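Local structure of periplasmic binding protein (Pseudomonas aeruginosa, 2R79) at residues A116-L119 with D120-R124. The protein binds heme in the periplasm and probably hands it on to a membrane transporter for uptake into the cell. Numbering follows the deposited sequence.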
loop_
_atom_site.group_PDB
_atom_site.type_symbol
_atom_site.label_atom_id
_atom_site.label_comp_id
_atom_site.label_asym_id
_atom_site.label_seq_id
_atom_site.Cartn_x
_atom_site.Cartn_y
_atom_site.Cartn_z
ATOM N N ALA A 116 3.322 29.958 -24.354
ATOM C CA ALA A 116 2.271 29.785 -23.364
ATOM C C ALA A 116 2.868 29.260 -22.054
ATOM O O ALA A 116 2.398 29.606 -20.967
ATOM C CB ALA A 116 1.218 28.820 -23.884
ATOM N N ALA A 117 3.906 28.433 -22.162
ATOM C CA ALA A 117 4.556 27.878 -20.979
ATOM C C ALA A 117 5.255 28.991 -20.202
ATOM O O ALA A 117 5.178 29.047 -18.975
ATOM C CB ALA A 117 5.557 26.808 -21.378
ATOM N N GLU A 118 5.935 29.872 -20.922
ATOM C CA GLU A 118 6.627 30.982 -20.290
ATOM C C GLU A 118 5.597 31.877 -19.605
ATOM O O GLU A 118 5.798 32.351 -18.489
ATOM C CB GLU A 118 7.383 31.795 -21.336
ATOM C CG GLU A 118 8.152 32.965 -20.753
ATOM C CD GLU A 118 8.408 34.068 -21.765
ATOM O OE1 GLU A 118 8.868 33.765 -22.888
ATOM O OE2 GLU A 118 8.159 35.242 -21.435
ATOM N N LEU A 119 4.480 32.089 -20.281
ATOM C CA LEU A 119 3.423 32.934 -19.756
ATOM C C LEU A 119 2.807 32.360 -18.480
ATOM O O LEU A 119 2.647 33.075 -17.491
ATOM C CB LEU A 119 2.355 33.138 -20.837
ATOM C CG LEU A 119 1.158 34.042 -20.563
ATOM C CD1 LEU A 119 1.622 35.417 -20.092
ATOM C CD2 LEU A 119 0.344 34.165 -21.850
ATOM N N ASP A 120 2.466 31.076 -18.489
ATOM C CA ASP A 120 1.879 30.465 -17.299
ATOM C C ASP A 120 2.859 30.484 -16.130
ATOM O O ASP A 120 2.468 30.680 -14.982
ATOM C CB ASP A 120 1.471 29.011 -17.565
ATOM C CG ASP A 120 0.361 28.891 -18.585
ATOM O OD1 ASP A 120 -0.584 29.708 -18.536
ATOM O OD2 ASP A 120 0.422 27.970 -19.431
ATOM N N TYR A 121 4.134 30.275 -16.431
ATOM C CA TYR A 121 5.156 30.242 -15.400
ATOM C C TYR A 121 5.254 31.583 -14.674
ATOM O O TYR A 121 5.169 31.640 -13.450
ATOM C CB TYR A 121 6.506 29.894 -16.022
ATOM C CG TYR A 121 7.498 29.280 -15.060
ATOM C CD1 TYR A 121 7.418 27.933 -14.719
ATOM C CD2 TYR A 121 8.552 30.035 -14.534
ATOM C CE1 TYR A 121 8.366 27.342 -13.890
ATOM C CE2 TYR A 121 9.508 29.456 -13.701
ATOM C CZ TYR A 121 9.408 28.105 -13.388
ATOM O OH TYR A 121 10.364 27.504 -12.608
ATOM N N ARG A 122 5.418 32.662 -15.435
ATOM C CA ARG A 122 5.538 33.988 -14.845
ATOM C C ARG A 122 4.277 34.374 -14.081
ATOM O O ARG A 122 4.346 35.055 -13.063
ATOM C CB ARG A 122 5.865 35.018 -15.930
ATOM C CG ARG A 122 7.082 34.621 -16.768
ATOM C CD ARG A 122 7.750 35.803 -17.453
ATOM N NE ARG A 122 6.774 36.739 -17.993
ATOM C CZ ARG A 122 7.061 37.709 -18.856
ATOM N NH1 ARG A 122 8.301 37.871 -19.288
ATOM N NH2 ARG A 122 6.105 38.528 -19.276
ATOM N N GLN A 123 3.129 33.910 -14.559
ATOM C CA GLN A 123 1.860 34.199 -13.911
ATOM C C GLN A 123 1.849 33.520 -12.544
ATOM O O GLN A 123 1.388 34.095 -11.554
ATOM C CB GLN A 123 0.707 33.661 -14.762
ATOM C CG GLN A 123 -0.680 34.105 -14.310
ATOM C CD GLN A 123 -0.990 35.540 -14.711
ATOM O OE1 GLN A 123 -0.895 35.903 -15.891
ATOM N NE2 GLN A 123 -1.365 36.361 -13.729
ATOM N N ARG A 124 2.340 32.283 -12.507
ATOM C CA ARG A 124 2.415 31.526 -11.270
ATOM C C ARG A 124 3.308 32.285 -10.287
ATOM O O ARG A 124 2.969 32.434 -9.115
ATOM C CB ARG A 124 3.013 30.135 -11.526
ATOM C CG ARG A 124 2.094 29.141 -12.233
ATOM C CD ARG A 124 0.840 28.856 -11.420
ATOM N NE ARG A 124 1.102 28.099 -10.194
ATOM C CZ ARG A 124 1.424 26.806 -10.158
ATOM N NH1 ARG A 124 1.530 26.106 -11.282
ATOM N NH2 ARG A 124 1.631 26.206 -8.992
#
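Glu118 and Arg122, one helical turn apart, run side by side and point the same way, joined by an i to i+4 salt bridge with Glu118 OE2 3.4 Å from Arg122 NH1. It rests on charge alone: OE2 sits 3.3 Å above one face of the guanidinium, offset toward its rim, with the carboxylate and guanidinium planes 60° apart, and no N-H points at the oxygen. Glu118 gets there extended, while Arg122 bends at chi3 (-41°) to bring its head over. Glu98 OE1 comes close to Glu118 OE2, a like charge that probably offsets part of the attraction, and forms a weak, long ion pair with Arg122 NH1.

The backbone underneath is tighter. Four successive alpha-helical bonds span the segments, the straightest from Arg122 N to Glu118 O at 3.1 Å and 173°. On the buried side Tyr121 lays its CB 3.3 Å from Ala117 O, then carries its ring away from this turn to hydrogen-bond through OH to Gly245 O. The solvent side is looser, with Leu119, Arg122 and Gln123 exposed; partly exposed Asp120 makes a weak, long ion pair through OD1 with Lys264 of a second subunit.

Both segments belong to helix 111-135, the long helix linking the two lobes that marks this binding-protein family. Away from the heme pocket, Glu118 and Tyr121 pack on helix 94-108, while Tyr121 and Arg124 join helix 248-259, Arg124 by a salt bridge to Asp250.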